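Local coordinates for protein 3-isopropylmalate dehydratase small subunit (Campylobacter jejuni, PDB 3Q3W) that catalyses the isomerisation of 2-isopropylmalate and 3-isopropylmalate by way of 2-isopropylmaleate, at residues I75-E80 with A102-S107; L122-A127 with F162-D167. One frame throughout, in Å; residues are numbered along the deposited sequence. Where two conformers were deposited one is given.

Followed from the N terminus, the chain first closes contact 1, where strand 73-78 runs through helix 90-98 into the parallel strand 102-105. Helix 110-118 and strand 122-125 come next, so contact 2 opens after contact 1 is complete: the two stand in series. Contact 2 then closes a longer excursion, made of helix 128-140 and strands 145-149 and 154-157, when the chain returns along strand 160-163 and the loop after it. The contacts meet along strand 102-105, chiefly at I103, whose backbone N and O probably bond to L122 and I124. Contact 1 lies mainly between neighbouring strands inside the sheet, whereas contact 2 brings strand 122-125 and L126 against the end of strand 160-163 and its following loop.

Contact 1: I75-E80 with A102-S107; sequences ILVSFE and AIIAPS
I104 sits between L76 and S78 in a short parallel ladder and is gripped through both ends of its backbone. Its N gives a nearly linear bond to L76 O (2.8 Å, 174° at the hydrogen), and its O receives S78 N at 2.9 Å. Its side chain turns to the face of the sheet that also carries I75, V77 and A102. There CG1 stands beside the backbone N (chi1 -63°), which sends CD1 back along the strand to I75 CG2, 4.1 Å away. Helix 128-140 covers V77 on this face.

L76 works from the other strand: its N bonds A102 O at 3.1 Å while its O serves I104. Its CB lies against I103 CG1 on the reverse face. These links unite the two strands of a beta-alpha-beta unit, strand 73-78, helix 90-98 and strand 102-105, in the aconitase C-terminal domain, with strands crossing at only 18°.

The ladder stops where P106 has no N-H to offer. S78 O, buried and without a hydrogen-bond partner in the model, meets P106 CD at 3.5 Å instead, and A105 CA contributes a CA-H...O contact.

Beyond the strands, E80 continues the meeting of the chains. Its CB abuts S107 OG (3.4 Å), a hydroxyl that bonds to N81 N. The E80 chain bends in its middle, which brings OE1 within 4.2 Å of P106 CG; that oxygen forms a salt bridge with K128, whose charge also has a cation-pi contact with F79.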
ATOM      1  N   ILE A  75      -1.319  -5.744   2.316  1.00 21.38           N
ATOM      2  CA  ILE A  75      -2.035  -4.514   2.683  1.00 22.09           C
ATOM      3  C   ILE A  75      -1.229  -3.653   3.647  1.00 23.78           C
ATOM      4  O   ILE A  75      -0.615  -4.185   4.601  1.00 24.46           O
ATOM      5  CB  ILE A  75      -3.374  -4.871   3.395  1.00 23.42           C
ATOM      6  CG1 ILE A  75      -4.271  -5.624   2.440  1.00 23.78           C
ATOM      7  CG2 ILE A  75      -4.087  -3.630   3.876  1.00 22.43           C
ATOM      8  CD1 ILE A  75      -5.444  -6.397   3.112  1.00 25.31           C
ATOM      9  N   LEU A  76      -1.243  -2.340   3.429  1.00 24.47           N
ATOM     10  CA  LEU A  76      -0.564  -1.386   4.305  1.00 25.35           C
ATOM     11  C   LEU A  76      -1.586  -0.495   4.956  1.00 26.27           C
ATOM     12  O   LEU A  76      -2.602  -0.170   4.340  1.00 27.96           O
ATOM     13  CB  LEU A  76       0.455  -0.537   3.548  1.00 24.42           C
ATOM     14  CG  LEU A  76       1.646  -1.246   2.868  1.00 24.81           C
ATOM     15  CD1 LEU A  76       2.567  -0.210   2.176  1.00 20.84           C
ATOM     16  CD2 LEU A  76       2.440  -2.125   3.818  1.00 20.34           C
ATOM     17  N   VAL A  77      -1.343  -0.128   6.211  1.00 27.46           N
ATOM     18  CA  VAL A  77      -2.157   0.845   6.889  1.00 28.29           C
ATOM     19  C   VAL A  77      -1.229   1.956   7.349  1.00 31.31           C
ATOM     20  O   VAL A  77      -0.320   1.727   8.164  1.00 30.44           O
ATOM     21  CB  VAL A  77      -2.866   0.209   8.072  1.00 30.35           C
ATOM     22  CG1 VAL A  77      -3.883   1.214   8.679  1.00 29.39           C
ATOM     23  CG2 VAL A  77      -3.553  -1.025   7.623  1.00 25.40           C
ATOM     24  N   SER A  78      -1.431   3.151   6.815  1.00 32.69           N
ATOM     25  CA  SER A  78      -0.587   4.302   7.122  1.00 34.77           C
ATOM     26  C   SER A  78      -1.385   5.540   7.511  1.00 36.81           C
ATOM     27  O   SER A  78      -2.596   5.508   7.626  1.00 37.47           O
ATOM     28  CB  SER A  78       0.285   4.629   5.931  1.00 34.02           C
ATOM     29  OG  SER A  78       1.473   5.285   6.339  1.00 38.40           O
ATOM     30  N   PHE A  79      -0.680   6.632   7.748  1.00 38.69           N
ATOM     31  CA  PHE A  79      -1.328   7.833   8.188  1.00 41.32           C
ATOM     32  C   PHE A  79      -1.458   8.745   6.983  1.00 42.00           C
ATOM     33  O   PHE A  79      -1.341   8.282   5.837  1.00 41.14           O
ATOM     34  CB  PHE A  79      -0.543   8.471   9.328  1.00 43.04           C
ATOM     35  CG  PHE A  79      -0.508   7.655  10.613  1.00 42.74           C
ATOM     36  CD1 PHE A  79      -1.504   6.750  10.931  1.00 41.00           C
ATOM     37  CD2 PHE A  79       0.508   7.888  11.545  1.00 43.94           C
ATOM     38  CE1 PHE A  79      -1.463   6.076  12.124  1.00 43.28           C
ATOM     39  CE2 PHE A  79       0.548   7.225  12.749  1.00 42.24           C
ATOM     40  CZ  PHE A  79      -0.434   6.315  13.035  1.00 43.86           C
ATOM     41  N   GLU A  80      -1.744  10.024   7.227  1.00 43.64           N
ATOM     42  CA  GLU A  80      -2.208  10.920   6.179  1.00 44.09           C
ATOM     43  C   GLU A  80      -1.166  11.273   5.155  1.00 41.91           C
ATOM     44  O   GLU A  80       0.022  11.213   5.416  1.00 40.17           O
ATOM     45  CB  GLU A  80      -2.789  12.223   6.757  1.00 47.57           C
ATOM     46  CG  GLU A  80      -1.923  12.944   7.823  1.00 50.12           C
ATOM     47  CD  GLU A  80      -2.346  12.608   9.271  1.00 53.46           C
ATOM     48  OE1 GLU A  80      -2.385  11.404   9.631  1.00 51.51           O
ATOM     49  OE2 GLU A  80      -2.640  13.548  10.035  1.00 56.24           O
ATOM     50  N   ALA A 102      -3.330  -3.171  -1.657  1.00 25.20           N
ATOM     51  CA  ALA A 102      -4.176  -2.078  -1.141  1.00 25.75           C
ATOM     52  C   ALA A 102      -3.469  -1.321  -0.032  1.00 26.26           C
ATOM     53  O   ALA A 102      -2.676  -1.909   0.732  1.00 25.57           O
ATOM     54  CB  ALA A 102      -5.506  -2.610  -0.645  1.00 27.39           C
ATOM     55  N   ILE A 103      -3.743  -0.025   0.056  1.00 25.71           N
ATOM     56  CA  ILE A 103      -3.291   0.798   1.161  1.00 27.36           C
ATOM     57  C   ILE A 103      -4.502   1.478   1.805  1.00 29.51           C
ATOM     58  O   ILE A 103      -5.337   2.027   1.104  1.00 29.92           O
ATOM     59  CB  ILE A 103      -2.310   1.854   0.697  1.00 26.53           C
ATOM     60  CG1 ILE A 103      -1.100   1.189   0.008  1.00 27.27           C
ATOM     61  CG2 ILE A 103      -1.889   2.728   1.864  1.00 29.18           C
ATOM     62  CD1 ILE A 103      -0.378   2.144  -0.897  1.00 27.40           C
ATOM     63  N   ILE A 104      -4.591   1.415   3.131  1.00 29.73           N
ATOM     64  CA  ILE A 104      -5.606   2.084   3.906  1.00 30.54           C
ATOM     65  C   ILE A 104      -4.923   3.269   4.578  1.00 32.78           C
ATOM     66  O   ILE A 104      -3.895   3.099   5.253  1.00 32.40           O
ATOM     67  CB  ILE A 104      -6.198   1.100   4.950  1.00 31.93           C
ATOM     68  CG1 ILE A 104      -6.885  -0.060   4.224  1.00 28.80           C
ATOM     69  CG2 ILE A 104      -7.195   1.802   5.898  1.00 32.92           C
ATOM     70  CD1 ILE A 104      -7.230  -1.202   5.078  1.00 29.66           C
ATOM     71  N   ALA A 105      -5.437   4.475   4.378  1.00 33.11           N
ATOM     72  CA  ALA A 105      -4.895   5.670   5.026  1.00 35.55           C
ATOM     73  C   ALA A 105      -6.030   6.677   5.129  1.00 38.27           C
ATOM     74  O   ALA A 105      -7.056   6.473   4.506  1.00 40.06           O
ATOM     75  CB  ALA A 105      -3.753   6.270   4.210  1.00 34.04           C
ATOM     76  N   PRO A 106      -5.850   7.765   5.892  1.00 40.14           N
ATOM     77  CA  PRO A 106      -6.889   8.792   5.953  1.00 42.78           C
ATOM     78  C   PRO A 106      -6.961   9.654   4.673  1.00 43.52           C
ATOM     79  O   PRO A 106      -8.019  10.170   4.335  1.00 44.81           O
ATOM     80  CB  PRO A 106      -6.462   9.663   7.150  1.00 44.74           C
ATOM     81  CG  PRO A 106      -5.287   8.969   7.784  1.00 42.32           C
ATOM     82  CD  PRO A 106      -4.691   8.121   6.723  1.00 40.35           C
ATOM     83  N   SER A 107      -5.826   9.791   3.980  1.00 42.00           N
ATOM     84  CA  SER A 107      -5.732  10.527   2.748  1.00 41.32           C
ATOM     85  C   SER A 107      -4.485  10.083   1.942  1.00 39.35           C
ATOM     86  O   SER A 107      -3.595   9.427   2.463  1.00 36.02           O
ATOM     87  CB  SER A 107      -5.675  12.007   3.025  1.00 43.41           C
ATOM     88  OG  SER A 107      -4.577  12.306   3.850  1.00 44.05           O
TER

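Contact 2: L122-A127 with F162-D167; sequences LTIELA and FSFDLD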
ATOM      1  N   LEU A 122      -5.172  -0.573  -4.990  1.00 29.53           N
ATOM      2  CA  LEU A 122      -6.358   0.043  -4.411  1.00 30.24           C
ATOM      3  C   LEU A 122      -6.098   0.937  -3.210  1.00 30.93           C
ATOM      4  O   LEU A 122      -5.596   0.501  -2.152  1.00 31.11           O
ATOM      5  CB  LEU A 122      -7.378  -1.003  -4.025  1.00 30.50           C
ATOM      6  CG  LEU A 122      -8.705  -0.520  -3.444  1.00 31.24           C
ATOM      7  CD1 LEU A 122      -9.404   0.550  -4.334  1.00 31.58           C
ATOM      8  CD2 LEU A 122      -9.637  -1.733  -3.262  1.00 33.94           C
ATOM      9  N   THR A 123      -6.508   2.181  -3.352  1.00 31.39           N
ATOM     10  CA  THR A 123      -6.281   3.186  -2.339  1.00 32.81           C
ATOM     11  C   THR A 123      -7.596   3.481  -1.588  1.00 34.72           C
ATOM     12  O   THR A 123      -8.552   4.029  -2.155  1.00 32.68           O
ATOM     13  CB  THR A 123      -5.779   4.433  -3.019  1.00 33.92           C
ATOM     14  OG1 THR A 123      -6.774   4.849  -3.936  1.00 33.39           O
ATOM     15  CG2 THR A 123      -4.525   4.128  -3.791  1.00 32.93           C
ATOM     16  N   ILE A 124      -7.615   3.073  -0.322  1.00 34.84           N
ATOM     17  CA  ILE A 124      -8.789   3.120   0.533  1.00 37.51           C
ATOM     18  C   ILE A 124      -8.632   4.238   1.521  1.00 39.26           C
ATOM     19  O   ILE A 124      -7.751   4.196   2.402  1.00 37.81           O
ATOM     20  CB  ILE A 124      -8.940   1.811   1.297  1.00 37.52           C
ATOM     21  CG1 ILE A 124      -9.245   0.694   0.306  1.00 36.17           C
ATOM     22  CG2 ILE A 124     -10.019   1.927   2.385  1.00 40.20           C
ATOM     23  CD1 ILE A 124      -8.965  -0.715   0.781  1.00 34.65           C
ATOM     24  N   GLU A 125      -9.491   5.243   1.380  1.00 41.02           N
ATOM     25  CA  GLU A 125      -9.477   6.373   2.293  1.00 43.65           C
ATOM     26  C   GLU A 125     -10.475   6.067   3.397  1.00 45.14           C
ATOM     27  O   GLU A 125     -11.654   5.808   3.104  1.00 45.72           O
ATOM     28  CB  GLU A 125      -9.822   7.681   1.572  1.00 45.33           C
ATOM     29  CG  GLU A 125      -8.669   8.217   0.730  1.00 45.85           C
ATOM     30  CD  GLU A 125      -9.014   9.437  -0.128  1.00 51.66           C
ATOM     31  OE1 GLU A 125     -10.225   9.838  -0.181  1.00 54.58           O
ATOM     32  OE2 GLU A 125      -8.052  10.016  -0.717  1.00 51.17           O
ATOM     33  N   LEU A 126      -9.992   6.050   4.643  1.00 44.54           N
ATOM     34  CA  LEU A 126     -10.846   5.918   5.823  1.00 45.93           C
ATOM     35  C   LEU A 126     -10.754   7.163   6.701  1.00 47.42           C
ATOM     36  O   LEU A 126      -9.780   7.902   6.631  1.00 47.15           O
ATOM     37  CB  LEU A 126     -10.461   4.677   6.630  1.00 45.32           C
ATOM     38  CG  LEU A 126     -10.740   3.351   5.909  1.00 44.25           C
ATOM     39  CD1 LEU A 126     -10.607   2.156   6.861  1.00 40.73           C
ATOM     40  CD2 LEU A 126     -12.146   3.396   5.254  1.00 40.73           C
ATOM     41  N   ALA A 127     -11.770   7.431   7.511  1.00 48.84           N
ATOM     42  CA  ALA A 127     -11.639   8.511   8.484  1.00 50.24           C
ATOM     43  C   ALA A 127     -10.466   8.190   9.425  1.00 48.77           C
ATOM     44  O   ALA A 127     -10.208   7.025   9.732  1.00 46.60           O
ATOM     45  CB  ALA A 127     -12.941   8.724   9.263  1.00 52.97           C
ATOM     46  N   PHE A 162     -15.717  -1.266   7.801  1.00 52.00           N
ATOM     47  CA  PHE A 162     -15.552   0.113   7.436  1.00 52.02           C
ATOM     48  C   PHE A 162     -15.991   0.221   5.998  1.00 51.73           C
ATOM     49  O   PHE A 162     -15.806  -0.734   5.221  1.00 51.40           O
ATOM     50  CB  PHE A 162     -14.090   0.491   7.590  1.00 50.61           C
ATOM     51  CG  PHE A 162     -13.528   0.160   8.937  1.00 51.36           C
ATOM     52  CD1 PHE A 162     -13.448   1.138   9.926  1.00 53.97           C
ATOM     53  CD2 PHE A 162     -13.118  -1.144   9.243  1.00 50.81           C
ATOM     54  CE1 PHE A 162     -12.924   0.834  11.188  1.00 53.48           C
ATOM     55  CE2 PHE A 162     -12.605  -1.466  10.493  1.00 50.08           C
ATOM     56  CZ  PHE A 162     -12.505  -0.477  11.474  1.00 52.69           C
ATOM     57  N   SER A 163     -16.587   1.354   5.630  1.00 52.33           N
ATOM     58  CA  SER A 163     -16.967   1.614   4.232  0.60 51.32           C
ATOM     59  C   SER A 163     -16.052   2.661   3.632  1.00 49.39           C
ATOM     60  O   SER A 163     -15.538   3.506   4.346  1.00 49.88           O
ATOM     61  CB  SER A 163     -18.425   2.086   4.153  0.60 54.12           C
ATOM     62  OG  SER A 163     -18.614   3.339   4.798  0.60 55.19           O
ATOM     63  N   PHE A 164     -15.867   2.611   2.308  1.00 48.44           N
ATOM     64  CA  PHE A 164     -15.073   3.608   1.581  1.00 46.21           C
ATOM     65  C   PHE A 164     -15.643   3.982   0.191  1.00 46.71           C
ATOM     66  O   PHE A 164     -16.429   3.266  -0.406  1.00 44.94           O
ATOM     67  CB  PHE A 164     -13.607   3.136   1.456  1.00 44.08           C
ATOM     68  CG  PHE A 164     -13.404   1.917   0.564  1.00 41.36           C
ATOM     69  CD1 PHE A 164     -13.012   2.064  -0.759  1.00 41.95           C
ATOM     70  CD2 PHE A 164     -13.578   0.632   1.058  1.00 43.86           C
ATOM     71  CE1 PHE A 164     -12.852   0.960  -1.579  1.00 40.32           C
ATOM     72  CE2 PHE A 164     -13.398  -0.486   0.240  1.00 41.96           C
ATOM     73  CZ  PHE A 164     -13.019  -0.317  -1.068  1.00 41.23           C
ATOM     74  N   ASP A 165     -15.192   5.115  -0.310  1.00 47.50           N
ATOM     75  CA  ASP A 165     -15.592   5.620  -1.615  1.00 48.66           C
ATOM     76  C   ASP A 165     -14.564   5.308  -2.685  1.00 45.32           C
ATOM     77  O   ASP A 165     -13.397   5.160  -2.387  1.00 43.14           O
ATOM     78  CB  ASP A 165     -15.751   7.143  -1.550  1.00 51.14           C
ATOM     79  CG  ASP A 165     -17.044   7.554  -0.925  1.00 58.23           C
ATOM     80  OD1 ASP A 165     -18.064   6.886  -1.227  1.00 64.33           O
ATOM     81  OD2 ASP A 165     -17.047   8.541  -0.147  1.00 64.40           O
ATOM     82  N   LEU A 166     -15.006   5.265  -3.942  1.00 44.45           N
ATOM     83  CA  LEU A 166     -14.088   5.268  -5.067  1.00 42.05           C
ATOM     84  C   LEU A 166     -14.823   5.633  -6.338  1.00 42.41           C
ATOM     85  O   LEU A 166     -15.906   5.098  -6.621  1.00 44.87           O
ATOM     86  CB  LEU A 166     -13.428   3.894  -5.262  1.00 38.75           C
ATOM     87  CG  LEU A 166     -12.113   3.916  -6.044  1.00 36.29           C
ATOM     88  CD1 LEU A 166     -10.971   4.408  -5.153  1.00 35.90           C
ATOM     89  CD2 LEU A 166     -11.800   2.533  -6.585  1.00 33.52           C
ATOM     90  N   ASP A 167     -14.242   6.554  -7.094  1.00 41.75           N
ATOM     91  CA  ASP A 167     -14.775   6.960  -8.402  1.00 42.31           C
ATOM     92  C   ASP A 167     -15.227   5.704  -9.169  1.00 40.63           C
ATOM     93  O   ASP A 167     -14.475   4.742  -9.213  1.00 37.18           O
ATOM     94  CB  ASP A 167     -13.605   7.658  -9.129  1.00 42.06           C
ATOM     95  CG  ASP A 167     -13.852   7.890 -10.601  1.00 45.12           C
ATOM     96  OD1 ASP A 167     -14.461   8.919 -10.940  1.00 49.75           O
ATOM     97  OD2 ASP A 167     -13.371   7.083 -11.436  1.00 47.49           O
TER
HETATM   98  O   HOH W   1     -13.704   6.604   1.202  1.00 17.53           O
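I124 and F164 form the one CH-pi contact between the segments: I124 CG1 stands above the middle of the phenyl face, 4.0 Å from the ring centroid and 7° off its normal. The second branch, CG2, reaches the root of the ring at F164 CG (3.8 Å), so the two branches reach from the ring centre to its attachment point. F164 holds its CG between the backbone N and carbonyl carbon (chi1 67°), a crowded position that turns the ring toward I124.

Apolar contacts extend the seam in both directions. Toward one end the leucines touch by their methyls, L122 CD1 and L166 CD2 lying 3.8 Å apart, close to L174 of helix 168-176. Toward the other, the L126 side chain crosses that of F162 at about a right angle and forks: CD1 meets F162 CB at 3.9 Å, and CD2 packs on F164 CB at 4.1 Å. I134 of helix 128-140 borders both L126 and F162.

Polar linkage across the seam is indirect. No hydrogen bond joins the segments; instead a water donates to E125 O at 2.9 Å and accepts from D165 N, bridging the two backbones. T123 OG1 is buried and has no polar partner in the model, while E125 OE2 pairs with K113.

Side chains and a water, with no ladder of backbone bonds, bring the edges of the mixed sheet together here, consistent with the closed barrel of the swivelling beta/beta/alpha domain of LeuD and aconitase.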